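Local coordinates for protein SsfS6 (Streptomyces sp. SF2575, PDB 4FZR) that belongs to the erythromycin biosynthesis protein CIII-like family and is built on the two-domain GT-B fold, at residues A[322-327]-A[344-348]; A[317-322]-A[375-379]. One frame throughout, in Å; residues are numbered along the deposited sequence.

Overall arrangement
Both interactions lie in the C-terminal half of this GT-B protein, on the same side of the chain's centre and with their own centres about 13 Å apart. Interaction 1 pairs strands 323-325 and 345-347 at one edge of a parallel sheet; interaction 2 packs the end of helix 310-318 and the loop after it against helix 370-382. Along the chain the order is 317-322, 322-327, 344-348 and 375-379, so the strand pair is nested inside the longer loop closed by the helix contact. Pro322 belongs to both, and Ala344 touches Leu317 and Leu378. Sheet and surrounding helices therefore meet here as one continuous piece of a Rossmann-like domain.

Interaction 1: residues A[322-327]-A[344-348]; sequences PQVSVP and AGVEV
The backbone oxygen of Ser325 is gripped from the neighbouring strand: Val348 N donates to it over 2.7 Å with an N-H...O angle of 169°, and the CA-H of Glu347 leans on the same oxygen. One step earlier, Ser325 N donates a hydrogen bond to Val346 O at 2.8 Å, an oxygen that also meets the CA-H of Val324. Val346 N in turn reaches Gln323 O at 2.8 Å. The series fades at its start, where Gln323 N to Ala344 O is a weak bond of 3.4 Å. This alternation is that of parallel strands, here the two ends of a beta-alpha-beta unit whose connecting helix is 333-341; strand 345-347 is the outermost of its sheet within the chain, and on the other flank strand 323-325 bonds to strand 303-306. Val324 and Val346 point to one face, where helix 358-367 packs on both. Gln323, Ser325 and Glu347 take the opposite face, with Gln323 and Glu347 touching helix 333-341; the amide of Gln323 finds His306 through OE1. Beyond the paired residues, Val348 turns CG1 anti to its carbonyl carbon (chi1 -56°), which leaves Val348 CG2 between the backbone N and the carbonyl carbon, tight against Val326 CB at 3.3 Å. Val348 CG1 lies 4.1 Å from Val324 CG1. Pro327 crosses Glu347 at about a right angle, its CG 3.9 Å from Glu347 CG, while its CD rests on Val348 O at 3.3 Å.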
# COMPACT_ATOMS: atom_id res chain seq x y z
N PRO A 322 -19.10 -18.50 -4.63
CA PRO A 322 -18.90 -19.94 -4.46
C PRO A 322 -17.65 -20.45 -5.17
O PRO A 322 -17.31 -19.95 -6.25
CB PRO A 322 -20.17 -20.57 -5.06
CG PRO A 322 -20.77 -19.50 -5.91
CD PRO A 322 -20.40 -18.20 -5.28
N GLN A 323 -16.97 -21.43 -4.58
CA GLN A 323 -15.67 -21.86 -5.06
C GLN A 323 -15.63 -23.35 -5.38
O GLN A 323 -16.23 -24.16 -4.67
CB GLN A 323 -14.59 -21.57 -4.02
CG GLN A 323 -14.94 -20.48 -3.02
CD GLN A 323 -13.86 -20.28 -1.97
OE1 GLN A 323 -12.71 -20.68 -2.17
NE2 GLN A 323 -14.22 -19.67 -0.85
N VAL A 324 -14.91 -23.70 -6.44
CA VAL A 324 -14.51 -25.08 -6.65
C VAL A 324 -13.02 -25.15 -6.34
O VAL A 324 -12.19 -24.60 -7.07
CB VAL A 324 -14.78 -25.56 -8.09
CG1 VAL A 324 -14.37 -27.02 -8.22
CG2 VAL A 324 -16.25 -25.37 -8.45
N SER A 325 -12.69 -25.82 -5.24
CA SER A 325 -11.31 -25.94 -4.81
C SER A 325 -10.74 -27.30 -5.18
O SER A 325 -11.30 -28.34 -4.83
CB SER A 325 -11.23 -25.73 -3.30
OG SER A 325 -9.91 -25.96 -2.82
N VAL A 326 -9.62 -27.29 -5.90
CA VAL A 326 -8.88 -28.52 -6.19
C VAL A 326 -7.53 -28.46 -5.48
O VAL A 326 -6.50 -28.16 -6.09
CB VAL A 326 -8.72 -28.76 -7.71
CG1 VAL A 326 -8.06 -27.57 -8.42
CG2 VAL A 326 -7.95 -30.06 -7.97
N PRO A 327 -7.53 -28.76 -4.17
CA PRO A 327 -6.37 -28.55 -3.29
C PRO A 327 -5.14 -29.35 -3.71
O PRO A 327 -5.27 -30.44 -4.27
CB PRO A 327 -6.88 -29.02 -1.92
CG PRO A 327 -8.37 -29.02 -2.03
CD PRO A 327 -8.66 -29.37 -3.44
N ALA A 344 -20.30 -23.62 0.97
CA ALA A 344 -19.94 -22.42 0.21
C ALA A 344 -19.16 -22.77 -1.06
O ALA A 344 -18.93 -21.91 -1.90
CB ALA A 344 -19.13 -21.47 1.08
N GLY A 345 -18.77 -24.03 -1.19
CA GLY A 345 -18.04 -24.46 -2.37
C GLY A 345 -17.83 -25.96 -2.38
O GLY A 345 -18.22 -26.65 -1.44
N VAL A 346 -17.19 -26.47 -3.43
CA VAL A 346 -16.92 -27.89 -3.51
C VAL A 346 -15.42 -28.18 -3.50
O VAL A 346 -14.65 -27.58 -4.26
CB VAL A 346 -17.55 -28.53 -4.77
CG1 VAL A 346 -17.16 -30.00 -4.86
CG2 VAL A 346 -19.06 -28.39 -4.72
N GLU A 347 -15.01 -29.10 -2.63
CA GLU A 347 -13.64 -29.58 -2.60
C GLU A 347 -13.52 -30.79 -3.51
O GLU A 347 -14.17 -31.81 -3.28
CB GLU A 347 -13.25 -29.97 -1.18
CG GLU A 347 -11.83 -30.52 -1.04
CD GLU A 347 -11.66 -31.40 0.18
OE1 GLU A 347 -10.52 -31.51 0.68
OE2 GLU A 347 -12.66 -31.99 0.64
N VAL A 348 -12.69 -30.67 -4.55
CA VAL A 348 -12.41 -31.81 -5.41
C VAL A 348 -10.99 -32.33 -5.09
O VAL A 348 -10.00 -31.69 -5.45
CB VAL A 348 -12.60 -31.48 -6.92
CG1 VAL A 348 -14.00 -30.95 -7.16
CG2 VAL A 348 -11.58 -30.46 -7.40

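Interaction 2: residues A[317-322]-A[375-379]; sequences LSEGVP and ARRLA
Leu317 and Leu378 meet by their branches, the two side chains running at a slant to each other with Leu317 CD2 3.6 Å from Leu378 CD1. Each holds CG anti to its own carbonyl carbon (chi1 -85° and -72°), and this brings their methyl groups together between the two helices. The CB of Ala379 points toward the other segment: it presses close on Leu317 O, at 3.1 Å, and also sits 3.5 Å from Gly320 N. One turn back, Ala375 likewise points CB across, 3.6 Å from Gly320 C and against the Pro322 ring. Between these two methyls Gly320 lies against the helix backbone, its CA-H directed at Ala375 O, with Gly320 CA 3.4 Å from that oxygen. Arg376 runs extended alongside, with CG 3.7 Å from Gly320 O; that oxygen lies near the guanidinium plane, off its edge. No hydrogen bond spans the contact, and Leu317 O instead accepts Gly320 N within its own segment. That bond is part of a Schellman motif: Gly320, at positive phi, is the first residue to leave helical geometry after helix 310-318, and it turns the chain toward strand 323-325, the connection from a helix to the next parallel strand in the Rossmann-like C-terminal domain of the GT-B fold.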
# COMPACT_ATOMS: atom_id res chain seq x y z
N LEU A 317 -14.40 -16.12 -0.27
CA LEU A 317 -15.30 -16.08 0.88
C LEU A 317 -15.74 -14.65 1.18
O LEU A 317 -16.93 -14.38 1.33
CB LEU A 317 -14.64 -16.70 2.12
CG LEU A 317 -14.73 -18.22 2.30
CD1 LEU A 317 -14.14 -18.63 3.64
CD2 LEU A 317 -16.17 -18.69 2.17
N SER A 318 -14.78 -13.73 1.27
CA SER A 318 -15.09 -12.35 1.67
C SER A 318 -15.90 -11.62 0.61
O SER A 318 -16.58 -10.64 0.90
CB SER A 318 -13.80 -11.58 1.99
OG SER A 318 -13.28 -10.90 0.86
N GLU A 319 -15.84 -12.11 -0.62
CA GLU A 319 -16.62 -11.53 -1.71
C GLU A 319 -17.89 -12.32 -2.01
O GLU A 319 -18.64 -11.99 -2.93
CB GLU A 319 -15.75 -11.40 -2.97
CG GLU A 319 -14.89 -10.15 -2.99
CD GLU A 319 -15.71 -8.87 -3.05
OE1 GLU A 319 -16.90 -8.95 -3.43
OE2 GLU A 319 -15.17 -7.80 -2.72
N GLY A 320 -18.15 -13.37 -1.23
CA GLY A 320 -19.38 -14.14 -1.34
C GLY A 320 -19.54 -14.82 -2.69
O GLY A 320 -20.62 -14.80 -3.28
N VAL A 321 -18.46 -15.42 -3.17
CA VAL A 321 -18.48 -16.12 -4.45
C VAL A 321 -18.17 -17.61 -4.23
O VAL A 321 -17.11 -17.95 -3.70
CB VAL A 321 -17.46 -15.52 -5.45
CG1 VAL A 321 -17.48 -16.27 -6.77
CG2 VAL A 321 -17.75 -14.04 -5.67
N PRO A 322 -19.10 -18.50 -4.63
CA PRO A 322 -18.90 -19.94 -4.46
C PRO A 322 -17.65 -20.45 -5.17
O PRO A 322 -17.31 -19.95 -6.25
CB PRO A 322 -20.17 -20.57 -5.06
CG PRO A 322 -20.77 -19.50 -5.91
CD PRO A 322 -20.40 -18.20 -5.28
N ALA A 375 -22.08 -18.83 0.45
CA ALA A 375 -20.92 -17.98 0.23
C ALA A 375 -21.20 -16.55 0.69
O ALA A 375 -20.38 -15.93 1.36
CB ALA A 375 -20.53 -17.99 -1.25
N ARG A 376 -22.38 -16.05 0.32
CA ARG A 376 -22.79 -14.70 0.69
C ARG A 376 -23.05 -14.59 2.19
O ARG A 376 -22.80 -13.55 2.79
CB ARG A 376 -24.03 -14.28 -0.09
CG ARG A 376 -23.82 -14.15 -1.59
CD ARG A 376 -25.08 -13.66 -2.27
NE ARG A 376 -24.87 -13.40 -3.69
CZ ARG A 376 -25.83 -13.01 -4.53
NH1 ARG A 376 -27.07 -12.83 -4.09
NH2 ARG A 376 -25.55 -12.80 -5.81
N ARG A 377 -23.58 -15.66 2.78
CA ARG A 377 -23.80 -15.69 4.22
C ARG A 377 -22.48 -15.53 4.96
O ARG A 377 -22.39 -14.76 5.92
CB ARG A 377 -24.48 -17.00 4.65
CG ARG A 377 -24.55 -17.18 6.16
CD ARG A 377 -25.23 -18.48 6.57
NE ARG A 377 -24.57 -19.65 6.01
CZ ARG A 377 -23.43 -20.17 6.46
NH1 ARG A 377 -22.80 -19.61 7.49
NH2 ARG A 377 -22.91 -21.24 5.89
N LEU A 378 -21.46 -16.25 4.51
CA LEU A 378 -20.14 -16.21 5.13
C LEU A 378 -19.46 -14.86 4.92
O LEU A 378 -18.85 -14.32 5.83
CB LEU A 378 -19.26 -17.33 4.57
CG LEU A 378 -19.64 -18.74 5.03
CD1 LEU A 378 -18.88 -19.78 4.23
CD2 LEU A 378 -19.37 -18.90 6.52
N ALA A 379 -19.57 -14.33 3.70
CA ALA A 379 -19.05 -13.00 3.40
C ALA A 379 -19.66 -11.99 4.36
O ALA A 379 -18.96 -11.18 4.96
CB ALA A 379 -19.35 -12.62 1.96